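Local coordinates for protein glutamyl endopeptidase (Staphylococcus epidermidis, PDB 6PYM) that probably cuts polypeptides on the carbonyl side of glutamate, as a secreted chymotrypsin-like serine endopeptidase of the S1B family, at residues G38-E43 with Q110-A115; G58-I63 with Q83-Y88; G78-Q83 with L97-N102; I129-Y134 with G166-S171. The protein carries 1 engineered substitution. All blocks are in the same frame, centred on the assembly; numbering follows the deposited sequence.

Contact 1: G38-E43 with Q110-A115; sequences GVVVGE and QVVKPA
The backbones of V40 and A115 are hydrogen-bonded across the contact, while the V40 side chain packs on V112. The A115 N-H runs almost straight, at 177°, into V40 O, an N to O distance of 2.8 Å with the donor tilted modestly out of the carbonyl plane. The same oxygen also takes a CA-H contact from P114. The two methyls of V40 straddle V112 CG2: both CG1 and CG2 lie 3.8 Å from it. This V112 methyl stands between its own backbone N and carbonyl carbon, which turns it inward, and P67 packs on both valines. Further along, P114 presses CB on the backbone of V41 and G42, with P114 CB 3.6 Å from V41 C. V41 and G42 form a classic beta bulge against strand 45-48. A115 CB meets V39 CG2 at 3.7 Å, and a water bridges V41 O and A115 O, donating to both at 2.7 Å. At the far end E43, bent at chi2 (82°), brings its carboxylate to the chain of Q110. E43 OE2 comes to 3.2 Å from Q110 NE2, at an angle too poor for a hydrogen bond, and to 3.4 Å from Q110 CG. Carboxylate and amide planes are 80° apart, while Q110 OE1 accepts from H107 N. V39 and A115 also touch strand 180-188 of the other sheet. This is the two-barrel fold of chymotrypsin-like proteases, seen where the chain leaves the first barrel toward the second.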
loop_
_atom_site.group_PDB
_atom_site.type_symbol
_atom_site.label_atom_id
_atom_site.label_comp_id
_atom_site.label_asym_id
_atom_site.label_seq_id
_atom_site.Cartn_x
_atom_site.Cartn_y
_atom_site.Cartn_z
ATOM N N GLY A 38 -3.249 -1.226 0.464
ATOM C CA GLY A 38 -2.910 0.153 0.196
ATOM C C GLY A 38 -2.357 0.792 1.444
ATOM O O GLY A 38 -2.180 0.131 2.469
ATOM N N VAL A 39 -2.120 2.102 1.374
ATOM C CA VAL A 39 -1.548 2.808 2.520
ATOM C C VAL A 39 -2.121 4.218 2.590
ATOM O O VAL A 39 -2.133 4.948 1.591
ATOM C CB VAL A 39 -0.002 2.781 2.490
ATOM C CG1 VAL A 39 0.563 3.430 1.221
ATOM C CG2 VAL A 39 0.577 3.420 3.747
ATOM N N VAL A 40 -2.595 4.601 3.776
ATOM C CA VAL A 40 -3.093 5.957 3.985
ATOM C C VAL A 40 -1.928 6.932 3.973
ATOM O O VAL A 40 -0.948 6.744 4.702
ATOM C CB VAL A 40 -3.844 6.060 5.322
ATOM C CG1 VAL A 40 -4.298 7.502 5.561
ATOM C CG2 VAL A 40 -5.023 5.102 5.357
ATOM N N VAL A 41 -2.044 8.004 3.177
ATOM C CA VAL A 41 -0.961 8.979 3.027
ATOM C C VAL A 41 -1.408 10.431 3.166
ATOM O O VAL A 41 -0.566 11.333 3.156
ATOM C CB VAL A 41 -0.179 8.799 1.710
ATOM C CG1 VAL A 41 0.452 7.426 1.623
ATOM C CG2 VAL A 41 -1.072 9.053 0.503
ATOM N N GLY A 42 -2.710 10.676 3.278
ATOM C CA GLY A 42 -3.207 12.032 3.419
ATOM C C GLY A 42 -4.586 12.023 4.040
ATOM O O GLY A 42 -5.174 10.967 4.293
ATOM N N GLU A 43 -5.104 13.235 4.260
ATOM C CA GLU A 43 -6.367 13.411 4.972
ATOM C C GLU A 43 -7.477 12.529 4.415
ATOM O O GLU A 43 -8.279 11.972 5.174
ATOM C CB GLU A 43 -6.779 14.882 4.912
ATOM C CG GLU A 43 -8.054 15.179 5.677
ATOM C CD GLU A 43 -7.813 15.369 7.161
ATOM O OE1 GLU A 43 -6.686 15.105 7.631
ATOM O OE2 GLU A 43 -8.756 15.791 7.861
ATOM N N GLN A 110 -7.486 11.239 9.698
ATOM C CA GLN A 110 -7.706 11.581 11.095
ATOM C C GLN A 110 -7.788 10.352 11.980
ATOM O O GLN A 110 -7.395 10.421 13.150
ATOM C CB GLN A 110 -9.018 12.364 11.245
ATOM C CG GLN A 110 -9.019 13.741 10.591
ATOM C CD GLN A 110 -10.374 14.433 10.658
ATOM O OE1 GLN A 110 -11.425 13.785 10.695
ATOM N NE2 GLN A 110 -10.352 15.762 10.678
ATOM N N VAL A 111 -8.283 9.228 11.456
ATOM C CA VAL A 111 -8.451 8.035 12.276
ATOM C C VAL A 111 -7.168 7.228 12.383
ATOM O O VAL A 111 -6.999 6.473 13.349
ATOM C CB VAL A 111 -9.640 7.173 11.813
ATOM C CG1 VAL A 111 -10.908 8.015 11.727
ATOM C CG2 VAL A 111 -9.354 6.466 10.489
ATOM N N VAL A 112 -6.268 7.351 11.411
ATOM C CA VAL A 112 -4.927 6.794 11.486
ATOM C C VAL A 112 -3.953 7.909 11.158
ATOM O O VAL A 112 -4.325 8.931 10.576
ATOM C CB VAL A 112 -4.720 5.604 10.523
ATOM C CG1 VAL A 112 -5.726 4.517 10.822
ATOM C CG2 VAL A 112 -4.811 6.050 9.066
ATOM N N LYS A 113 -2.702 7.717 11.546
ATOM C CA LYS A 113 -1.656 8.654 11.144
ATOM C C LYS A 113 -1.240 8.360 9.708
ATOM O O LYS A 113 -0.797 7.242 9.422
ATOM C CB LYS A 113 -0.436 8.522 12.048
ATOM C CG LYS A 113 0.579 9.641 11.837
ATOM C CD LYS A 113 1.727 9.553 12.834
ATOM C CE LYS A 113 2.623 10.784 12.757
ATOM N NZ LYS A 113 3.318 10.908 11.445
ATOM N N PRO A 114 -1.343 9.317 8.789
ATOM C CA PRO A 114 -0.849 9.066 7.432
ATOM C C PRO A 114 0.615 8.650 7.454
ATOM O O PRO A 114 1.413 9.148 8.258
ATOM C CB PRO A 114 -1.052 10.412 6.730
ATOM C CG PRO A 114 -2.228 11.009 7.444
ATOM C CD PRO A 114 -1.999 10.633 8.893
ATOM N N ALA A 115 0.959 7.717 6.571
ATOM C CA ALA A 115 2.320 7.213 6.510
ATOM C C ALA A 115 3.281 8.304 6.066
ATOM O O ALA A 115 2.917 9.229 5.335
ATOM C CB ALA A 115 2.399 6.049 5.529
HETATM O O HOH W 1 1.911 11.463 4.211
#

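Contact 2: G58-I63 with Q83-Y88; sequences GNPRNI and QEIIPY
P60 packs on the backbone of Q83 and on I85, setting a short 3-10 turn, residues 60-62, against a strand of the six-stranded barrel that forms one half of the chymotrypsin-like fold. P60 CB lies 3.6 Å from Q83 C, and P60 CG is 4.2 Å from I85 CG1, with I85 CD1 equally near. I85 CG1 stands anti to the carbonyl carbon (chi1 -66°), and the extended chain beyond it carries CD1 to I63, whose CD1 is 4.3 Å away. I63 and I85 both also rest on L97; I63, the buried one of the two, packs on I25 and I27 as well.

R61 is folded at both chi2 and chi3, and the bends bring the edge of its guanidinium to Q83: R61 NH1 is 3.9 Å from Q83 CB, which lies in the guanidinium plane. This is a van der Waals meeting with carbon; NH1 is hydrogen-bonded to S100 OG. Q83 and E84 form a classic beta bulge facing R98, and E84 is in turn salt-bridged to R98.

Hydrogen bonds inside 58-63 keep the turn in shape. I63 N donates to P60 O at 3.0 Å, and N62 N to N59 O. An Asx turn opens it: R61 N reaches N59 OD1 at 3.0 Å, the donor standing well above the carbonyl plane, 54° out of it.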
loop_
_atom_site.group_PDB
_atom_site.type_symbol
_atom_site.label_atom_id
_atom_site.label_comp_id
_atom_site.label_asym_id
_atom_site.label_seq_id
_atom_site.Cartn_x
_atom_site.Cartn_y
_atom_site.Cartn_z
ATOM N N GLY A 58 -14.538 1.841 -13.045
ATOM C CA GLY A 58 -14.881 3.238 -13.172
ATOM C C GLY A 58 -15.746 3.811 -12.072
ATOM O O GLY A 58 -15.997 5.024 -12.078
ATOM N N ASN A 59 -16.215 2.994 -11.132
ATOM C CA ASN A 59 -17.044 3.493 -10.040
ATOM C C ASN A 59 -16.278 3.400 -8.728
ATOM O O ASN A 59 -16.221 2.322 -8.115
ATOM C CB ASN A 59 -18.361 2.717 -9.949
ATOM C CG ASN A 59 -19.302 3.290 -8.902
ATOM O OD1 ASN A 59 -18.983 4.275 -8.229
ATOM N ND2 ASN A 59 -20.473 2.680 -8.765
ATOM N N PRO A 60 -15.698 4.501 -8.245
ATOM C CA PRO A 60 -14.942 4.447 -6.983
ATOM C C PRO A 60 -15.774 3.996 -5.804
ATOM O O PRO A 60 -15.213 3.452 -4.842
ATOM C CB PRO A 60 -14.455 5.892 -6.797
ATOM C CG PRO A 60 -14.541 6.514 -8.159
ATOM C CD PRO A 60 -15.690 5.844 -8.846
ATOM N N ARG A 61 -17.096 4.185 -5.856
ATOM C CA ARG A 61 -17.976 3.792 -4.765
ATOM C C ARG A 61 -18.018 2.284 -4.558
ATOM O O ARG A 61 -18.506 1.831 -3.518
ATOM C CB ARG A 61 -19.404 4.313 -4.993
ATOM C CG ARG A 61 -19.576 5.813 -5.150
ATOM C CD ARG A 61 -18.797 6.603 -4.107
ATOM N NE ARG A 61 -19.383 6.531 -2.783
ATOM C CZ ARG A 61 -18.925 7.223 -1.752
ATOM N NH1 ARG A 61 -17.883 8.027 -1.913
ATOM N NH2 ARG A 61 -19.506 7.099 -0.563
ATOM N N ASN A 62 -17.533 1.504 -5.522
ATOM C CA ASN A 62 -17.409 0.061 -5.379
ATOM C C ASN A 62 -16.236 -0.355 -4.500
ATOM O O ASN A 62 -16.115 -1.542 -4.188
ATOM C CB ASN A 62 -17.230 -0.584 -6.759
ATOM C CG ASN A 62 -18.481 -0.503 -7.616
ATOM O OD1 ASN A 62 -19.598 -0.475 -7.103
ATOM N ND2 ASN A 62 -18.297 -0.483 -8.932
ATOM N N ILE A 63 -15.370 0.572 -4.101
ATOM C CA ILE A 63 -14.145 0.230 -3.383
ATOM C C ILE A 63 -14.330 0.535 -1.904
ATOM O O ILE A 63 -14.631 1.677 -1.534
ATOM C CB ILE A 63 -12.941 0.998 -3.943
ATOM C CG1 ILE A 63 -12.849 0.817 -5.457
ATOM C CG2 ILE A 63 -11.670 0.526 -3.263
ATOM C CD1 ILE A 63 -11.800 1.696 -6.095
ATOM N N GLN A 83 -14.060 7.585 -3.495
ATOM C CA GLN A 83 -14.715 8.781 -4.008
ATOM C C GLN A 83 -14.158 9.224 -5.348
ATOM O O GLN A 83 -14.927 9.612 -6.234
ATOM C CB GLN A 83 -14.595 9.930 -2.986
ATOM C CG GLN A 83 -15.420 11.173 -3.324
ATOM C CD GLN A 83 -14.671 12.165 -4.189
ATOM O OE1 GLN A 83 -13.447 12.273 -4.119
ATOM N NE2 GLN A 83 -15.407 12.902 -5.014
ATOM N N GLU A 84 -12.839 9.168 -5.535
ATOM C CA GLU A 84 -12.230 9.577 -6.790
ATOM C C GLU A 84 -10.928 8.815 -6.989
ATOM O O GLU A 84 -10.116 8.711 -6.063
ATOM C CB GLU A 84 -11.955 11.086 -6.792
ATOM C CG GLU A 84 -11.413 11.616 -8.110
ATOM C CD GLU A 84 -11.161 13.113 -8.081
ATOM O OE1 GLU A 84 -11.056 13.683 -6.973
ATOM O OE2 GLU A 84 -11.069 13.717 -9.171
ATOM N N ILE A 85 -10.724 8.309 -8.203
ATOM C CA ILE A 85 -9.497 7.617 -8.579
ATOM C C ILE A 85 -8.618 8.588 -9.347
ATOM O O ILE A 85 -9.060 9.186 -10.338
ATOM C CB ILE A 85 -9.810 6.379 -9.431
ATOM C CG1 ILE A 85 -10.568 5.343 -8.599
ATOM C CG2 ILE A 85 -8.526 5.814 -10.031
ATOM C CD1 ILE A 85 -11.250 4.292 -9.436
ATOM N N ILE A 86 -7.377 8.751 -8.896
ATOM C CA ILE A 86 -6.406 9.625 -9.545
ATOM C C ILE A 86 -5.215 8.779 -9.983
ATOM O O ILE A 86 -4.290 8.558 -9.188
ATOM C CB ILE A 86 -5.953 10.752 -8.605
ATOM C CG1 ILE A 86 -7.151 11.480 -7.990
ATOM C CG2 ILE A 86 -5.079 11.733 -9.352
ATOM C CD1 ILE A 86 -6.781 12.372 -6.823
ATOM N N PRO A 87 -5.197 8.270 -11.211
ATOM C CA PRO A 87 -4.057 7.448 -11.639
ATOM C C PRO A 87 -2.805 8.294 -11.816
ATOM O O PRO A 87 -2.873 9.446 -12.250
ATOM C CB PRO A 87 -4.520 6.872 -12.983
ATOM C CG PRO A 87 -5.529 7.866 -13.487
ATOM C CD PRO A 87 -6.226 8.395 -12.261
ATOM N N TYR A 88 -1.656 7.720 -11.478
ATOM C CA TYR A 88 -0.393 8.362 -11.802
ATOM C C TYR A 88 -0.279 8.474 -13.319
ATOM O O TYR A 88 -0.515 7.488 -14.026
ATOM C CB TYR A 88 0.741 7.500 -11.261
ATOM C CG TYR A 88 2.128 7.999 -11.560
ATOM C CD1 TYR A 88 2.525 9.274 -11.180
ATOM C CD2 TYR A 88 3.051 7.185 -12.204
ATOM C CE1 TYR A 88 3.805 9.733 -11.438
ATOM C CE2 TYR A 88 4.337 7.630 -12.463
ATOM C CZ TYR A 88 4.703 8.912 -12.084
ATOM O OH TYR A 88 5.981 9.376 -12.335
#

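Contact 3: G78-Q83 with L97-N102; sequences GKFVGQ and LRVSPN
V81 and S100, with Q83 and R98, tie together the antiparallel hairpin of strands 80-87 and 95-99 in the first barrel of the chymotrypsin-like fold. The strand axes are 4.5 Å apart at closest approach, with N-to-C directions at 124°, as strands twist in a closed barrel. G82 and V99 form a non-hydrogen-bonded pair between two bonds: S100 N to V81 O at 2.9 Å, and Q83 N to R98 O at 2.7 Å. V81 O also receives a CA-H contact from V99.

F80 carries the buried side. Its CB meets V99 CG2 at 3.8 Å, and its ring turns an edge to the backbone, with S100 O in the ring plane 3.4 Å from F80 CD2. N102 lies alongside the ring, its CB 3.7 Å from F80 CE2 and its amide plane 12° from that of the ring. Helix 108-111 packs on F80 as well, through I108 and V111.

On the outer side Q83 runs beside R98, pointing the same way. Q83 OE1 rests 3.6 Å from R98 CD, with amide and guanidinium nearly coplanar; R98 NE is salt-bridged to E45. S100 OG touches Q83 CB while being bonded to R61. Two waters bridge the segments beyond the strand pairing: one links K79 O to N102 ND2, which is also hydrogen-bonded to Q106 OE1, and the other accepts from V81 N and donates to P101 O, at 2.9 Å from each.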
loop_
_atom_site.group_PDB
_atom_site.type_symbol
_atom_site.label_atom_id
_atom_site.label_comp_id
_atom_site.label_asym_id
_atom_site.label_seq_id
_atom_site.Cartn_x
_atom_site.Cartn_y
_atom_site.Cartn_z
ATOM N N GLY A 78 -13.105 0.772 10.991
ATOM C CA GLY A 78 -14.211 0.709 10.065
ATOM C C GLY A 78 -13.742 0.725 8.623
ATOM O O GLY A 78 -12.666 0.213 8.277
ATOM N N LYS A 79 -14.564 1.321 7.763
ATOM C CA LYS A 79 -14.247 1.425 6.352
ATOM C C LYS A 79 -14.521 2.832 5.843
ATOM O O LYS A 79 -15.238 3.626 6.466
ATOM C CB LYS A 79 -14.984 0.385 5.490
ATOM C CG LYS A 79 -16.416 0.719 5.130
ATOM C CD LYS A 79 -16.975 -0.330 4.174
ATOM C CE LYS A 79 -18.279 0.124 3.527
ATOM N NZ LYS A 79 -19.383 0.292 4.513
ATOM N N PHE A 80 -13.915 3.125 4.696
ATOM C CA PHE A 80 -14.086 4.363 3.958
ATOM C C PHE A 80 -14.320 3.995 2.504
ATOM O O PHE A 80 -13.701 3.059 1.984
ATOM C CB PHE A 80 -12.833 5.224 4.093
ATOM C CG PHE A 80 -12.557 5.642 5.504
ATOM C CD1 PHE A 80 -11.949 4.769 6.396
ATOM C CD2 PHE A 80 -12.945 6.890 5.954
ATOM C CE1 PHE A 80 -11.728 5.135 7.704
ATOM C CE2 PHE A 80 -12.722 7.264 7.258
ATOM C CZ PHE A 80 -12.111 6.388 8.137
ATOM N N VAL A 81 -15.232 4.704 1.856
ATOM C CA VAL A 81 -15.680 4.360 0.510
ATOM C C VAL A 81 -14.965 5.227 -0.516
ATOM O O VAL A 81 -14.834 6.446 -0.343
ATOM C CB VAL A 81 -17.211 4.490 0.393
ATOM C CG1 VAL A 81 -17.681 4.111 -1.009
ATOM C CG2 VAL A 81 -17.901 3.621 1.443
ATOM N N GLY A 82 -14.514 4.600 -1.597
ATOM C CA GLY A 82 -13.865 5.331 -2.662
ATOM C C GLY A 82 -14.706 6.469 -3.203
ATOM O O GLY A 82 -15.925 6.338 -3.355
ATOM N N GLN A 83 -14.060 7.585 -3.495
ATOM C CA GLN A 83 -14.715 8.781 -4.008
ATOM C C GLN A 83 -14.158 9.224 -5.348
ATOM O O GLN A 83 -14.927 9.612 -6.234
ATOM C CB GLN A 83 -14.595 9.930 -2.986
ATOM C CG GLN A 83 -15.420 11.173 -3.324
ATOM C CD GLN A 83 -14.671 12.165 -4.189
ATOM O OE1 GLN A 83 -13.447 12.273 -4.119
ATOM N NE2 GLN A 83 -15.407 12.902 -5.014
ATOM N N LEU A 97 -6.260 6.826 -4.403
ATOM C CA LEU A 97 -7.700 6.702 -4.216
ATOM C C LEU A 97 -8.091 7.679 -3.121
ATOM O O LEU A 97 -7.651 7.547 -1.973
ATOM C CB LEU A 97 -8.123 5.283 -3.845
ATOM C CG LEU A 97 -9.630 5.116 -3.605
ATOM C CD1 LEU A 97 -10.440 5.352 -4.876
ATOM C CD2 LEU A 97 -9.927 3.752 -3.036
ATOM N N ARG A 98 -8.878 8.684 -3.488
ATOM C CA ARG A 98 -9.479 9.568 -2.506
ATOM C C ARG A 98 -10.747 8.903 -1.999
ATOM O O ARG A 98 -11.535 8.383 -2.796
ATOM C CB ARG A 98 -9.805 10.906 -3.164
ATOM C CG ARG A 98 -10.347 11.973 -2.238
ATOM C CD ARG A 98 -10.221 13.341 -2.897
ATOM N NE ARG A 98 -8.824 13.760 -2.962
ATOM C CZ ARG A 98 -8.268 14.379 -3.998
ATOM N NH1 ARG A 98 -8.984 14.654 -5.079
ATOM N NH2 ARG A 98 -6.987 14.717 -3.950
ATOM N N VAL A 99 -10.931 8.895 -0.682
ATOM C CA VAL A 99 -12.088 8.273 -0.057
ATOM C C VAL A 99 -12.934 9.335 0.629
ATOM O O VAL A 99 -12.439 10.384 1.058
ATOM C CB VAL A 99 -11.698 7.157 0.939
ATOM C CG1 VAL A 99 -11.039 5.998 0.204
ATOM C CG2 VAL A 99 -10.780 7.693 2.032
ATOM N N SER A 100 -14.225 9.038 0.747
ATOM C CA SER A 100 -15.140 9.900 1.471
ATOM C C SER A 100 -14.915 9.764 2.973
ATOM O O SER A 100 -14.354 8.769 3.439
ATOM C CB SER A 100 -16.578 9.499 1.149
ATOM O OG SER A 100 -16.877 9.710 -0.219
ATOM N N PRO A 101 -15.351 10.752 3.760
ATOM C CA PRO A 101 -15.384 10.566 5.214
ATOM C C PRO A 101 -16.322 9.422 5.569
ATOM O O PRO A 101 -17.160 9.003 4.767
ATOM C CB PRO A 101 -15.937 11.901 5.738
ATOM C CG PRO A 101 -15.773 12.871 4.616
ATOM C CD PRO A 101 -15.861 12.075 3.354
ATOM N N ASN A 102 -16.182 8.915 6.790
ATOM C CA ASN A 102 -17.008 7.792 7.222
ATOM C C ASN A 102 -18.363 8.279 7.740
ATOM O O ASN A 102 -18.699 9.465 7.669
ATOM C CB ASN A 102 -16.256 6.897 8.206
ATOM C CG ASN A 102 -16.020 7.557 9.560
ATOM O OD1 ASN A 102 -16.560 8.626 9.867
ATOM N ND2 ASN A 102 -15.206 6.909 10.383
HETATM O O HOH W 2 -14.665 4.169 9.294
HETATM O O HOH W 3 -16.921 6.468 3.428
#

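Contact 4: I129-Y134 with G166-S171; sequences ITVTGY and GGNAGS. Engineered in segment 166-171: A169 (natural residue Ser).
G167 meets Y134 backbone to backbone: its carbonyl oxygen comes within 3.1 Å of Y134 O, two acceptors that cannot bond each other. S37, a neighbour of both segments, links them instead through its hydroxyl, bonded to Y134 N and to G167 O. The positive phi of G167 (112°) is suited to a glycine.

N168 follows, with its amide turned to the end of strand 128-133. Its ND2 donates to S171 OG at 3.1 Å, nearly straight (174°) and only 3° out of the amide plane, and also to a water that donates to V131 O at 2.9 Å. V165 N donates to OD1, so both ends of the amide are held and its rotation is probably fixed. N168 O opens a type II turn that ends at S171, accepting from the S171 backbone N.

A169, within this turn, is an engineered replacement for the serine predicted to belong to the charge relay. In chymotrypsin-like proteases the loop around that position, with its backbone N-H groups, lines the oxyanion hole; here N168 and S171, the first and last residues of the turn, are the ones that meet strand 128-133 of the second barrel. G170 takes the positive phi usual at the third position of a type II turn.

S171 carries the rest of the contact. Its hydroxyl gives a short bond of 2.6 Å to N168 O, on a lone pair in the carbonyl plane. S171 CB sits 3.6 Å from V131 CG1 and 3.3 Å from T132 O, while S171 OG lies 3.3 Å from G133 CA.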
loop_
_atom_site.group_PDB
_atom_site.type_symbol
_atom_site.label_atom_id
_atom_site.label_comp_id
_atom_site.label_asym_id
_atom_site.label_seq_id
_atom_site.Cartn_x
_atom_site.Cartn_y
_atom_site.Cartn_z
ATOM N N ILE A 129 14.312 -4.183 3.998
ATOM C CA ILE A 129 13.007 -3.546 3.875
ATOM C C ILE A 129 11.925 -4.533 4.294
ATOM O O ILE A 129 12.177 -5.719 4.510
ATOM C CB ILE A 129 12.750 -3.050 2.438
ATOM C CG1 ILE A 129 12.858 -4.221 1.460
ATOM C CG2 ILE A 129 13.728 -1.920 2.066
ATOM C CD1 ILE A 129 12.161 -3.985 0.145
ATOM N N THR A 130 10.699 -4.022 4.398
ATOM C CA THR A 130 9.517 -4.849 4.573
ATOM C C THR A 130 8.451 -4.442 3.568
ATOM O O THR A 130 8.418 -3.301 3.100
ATOM C CB THR A 130 8.932 -4.739 5.985
ATOM O OG1 THR A 130 8.693 -3.361 6.309
ATOM C CG2 THR A 130 9.870 -5.350 7.016
ATOM N N VAL A 131 7.576 -5.391 3.242
ATOM C CA VAL A 131 6.353 -5.129 2.488
ATOM C C VAL A 131 5.214 -5.650 3.343
ATOM O O VAL A 131 5.206 -6.832 3.709
ATOM C CB VAL A 131 6.373 -5.778 1.093
ATOM C CG1 VAL A 131 5.016 -5.628 0.403
ATOM C CG2 VAL A 131 7.450 -5.130 0.254
ATOM N N THR A 132 4.260 -4.782 3.659
ATOM C CA THR A 132 3.242 -5.105 4.646
ATOM C C THR A 132 1.867 -4.826 4.065
ATOM O O THR A 132 1.627 -3.747 3.518
ATOM C CB THR A 132 3.508 -4.343 5.941
ATOM O OG1 THR A 132 4.806 -4.728 6.403
ATOM C CG2 THR A 132 2.459 -4.659 7.013
ATOM N N GLY A 133 0.981 -5.807 4.169
ATOM C CA GLY A 133 -0.311 -5.715 3.525
ATOM C C GLY A 133 -1.095 -6.989 3.730
ATOM O O GLY A 133 -0.932 -7.651 4.762
ATOM N N TYR A 134 -1.933 -7.341 2.756
ATOM C CA TYR A 134 -3.015 -8.310 2.940
ATOM C C TYR A 134 -2.923 -9.433 1.911
ATOM O O TYR A 134 -3.697 -9.477 0.948
ATOM C CB TYR A 134 -4.363 -7.585 2.915
ATOM C CG TYR A 134 -4.520 -6.667 4.104
ATOM C CD1 TYR A 134 -5.033 -7.154 5.294
ATOM C CD2 TYR A 134 -4.101 -5.336 4.060
ATOM C CE1 TYR A 134 -5.145 -6.355 6.405
ATOM C CE2 TYR A 134 -4.219 -4.523 5.171
ATOM C CZ TYR A 134 -4.748 -5.035 6.336
ATOM O OH TYR A 134 -4.864 -4.205 7.431
ATOM N N GLY A 166 -0.798 -12.722 -4.241
ATOM C CA GLY A 166 -1.988 -12.039 -4.714
ATOM C C GLY A 166 -2.870 -11.566 -3.579
ATOM O O GLY A 166 -3.235 -12.339 -2.692
ATOM N N GLY A 167 -3.201 -10.273 -3.600
ATOM C CA GLY A 167 -3.781 -9.555 -2.480
ATOM C C GLY A 167 -2.836 -8.516 -1.914
ATOM O O GLY A 167 -3.284 -7.468 -1.425
ATOM N N ASN A 168 -1.532 -8.768 -2.018
ATOM C CA ASN A 168 -0.530 -7.792 -1.617
ATOM C C ASN A 168 -0.497 -6.569 -2.524
ATOM O O ASN A 168 0.082 -5.565 -2.112
ATOM C CB ASN A 168 0.872 -8.414 -1.606
ATOM C CG ASN A 168 1.285 -8.976 -0.249
ATOM O OD1 ASN A 168 1.597 -10.163 -0.141
ATOM N ND2 ASN A 168 1.343 -8.123 0.776
ATOM N N ALA A 169 -1.037 -6.630 -3.747
ATOM C CA ALA A 169 -1.059 -5.480 -4.654
ATOM C C ALA A 169 -1.427 -4.205 -3.914
ATOM O O ALA A 169 -2.478 -4.135 -3.268
ATOM C CB ALA A 169 -2.082 -5.735 -5.764
ATOM N N GLY A 170 -0.562 -3.192 -4.007
ATOM C CA GLY A 170 -0.777 -1.919 -3.350
ATOM C C GLY A 170 -0.109 -1.776 -1.999
ATOM O O GLY A 170 -0.172 -0.692 -1.404
ATOM N N SER A 171 0.546 -2.823 -1.509
ATOM C CA SER A 171 1.115 -2.785 -0.169
ATOM C C SER A 171 2.261 -1.787 -0.103
ATOM O O SER A 171 3.104 -1.741 -1.008
ATOM C CB SER A 171 1.702 -4.141 0.210
ATOM O OG SER A 171 0.731 -5.150 0.409
HETATM O O HOH W 4 3.069 -8.763 3.208
#

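Contacts 1, 2 and 3 all reach the first barrel, and contact 4 belongs to the second. Contacts 2 and 3 share Q83 and interlock: R61 NH1 is 2.6 Å from S100 OG, and I63 O 2.9 Å from G82 N, both probable hydrogen bonds. Contact 1 joins contact 3 through V111 CG2, 3.6 Å from F80 CZ. The centres of contacts 1 and 4 are about 16 Å apart, and the two do not touch. The predicted charge relay lies between the barrels: contact 4 holds A169, the side chain of V39 is about 12 Å from it, and that of I85 is about 10 Å from D93 and 11 Å from H51.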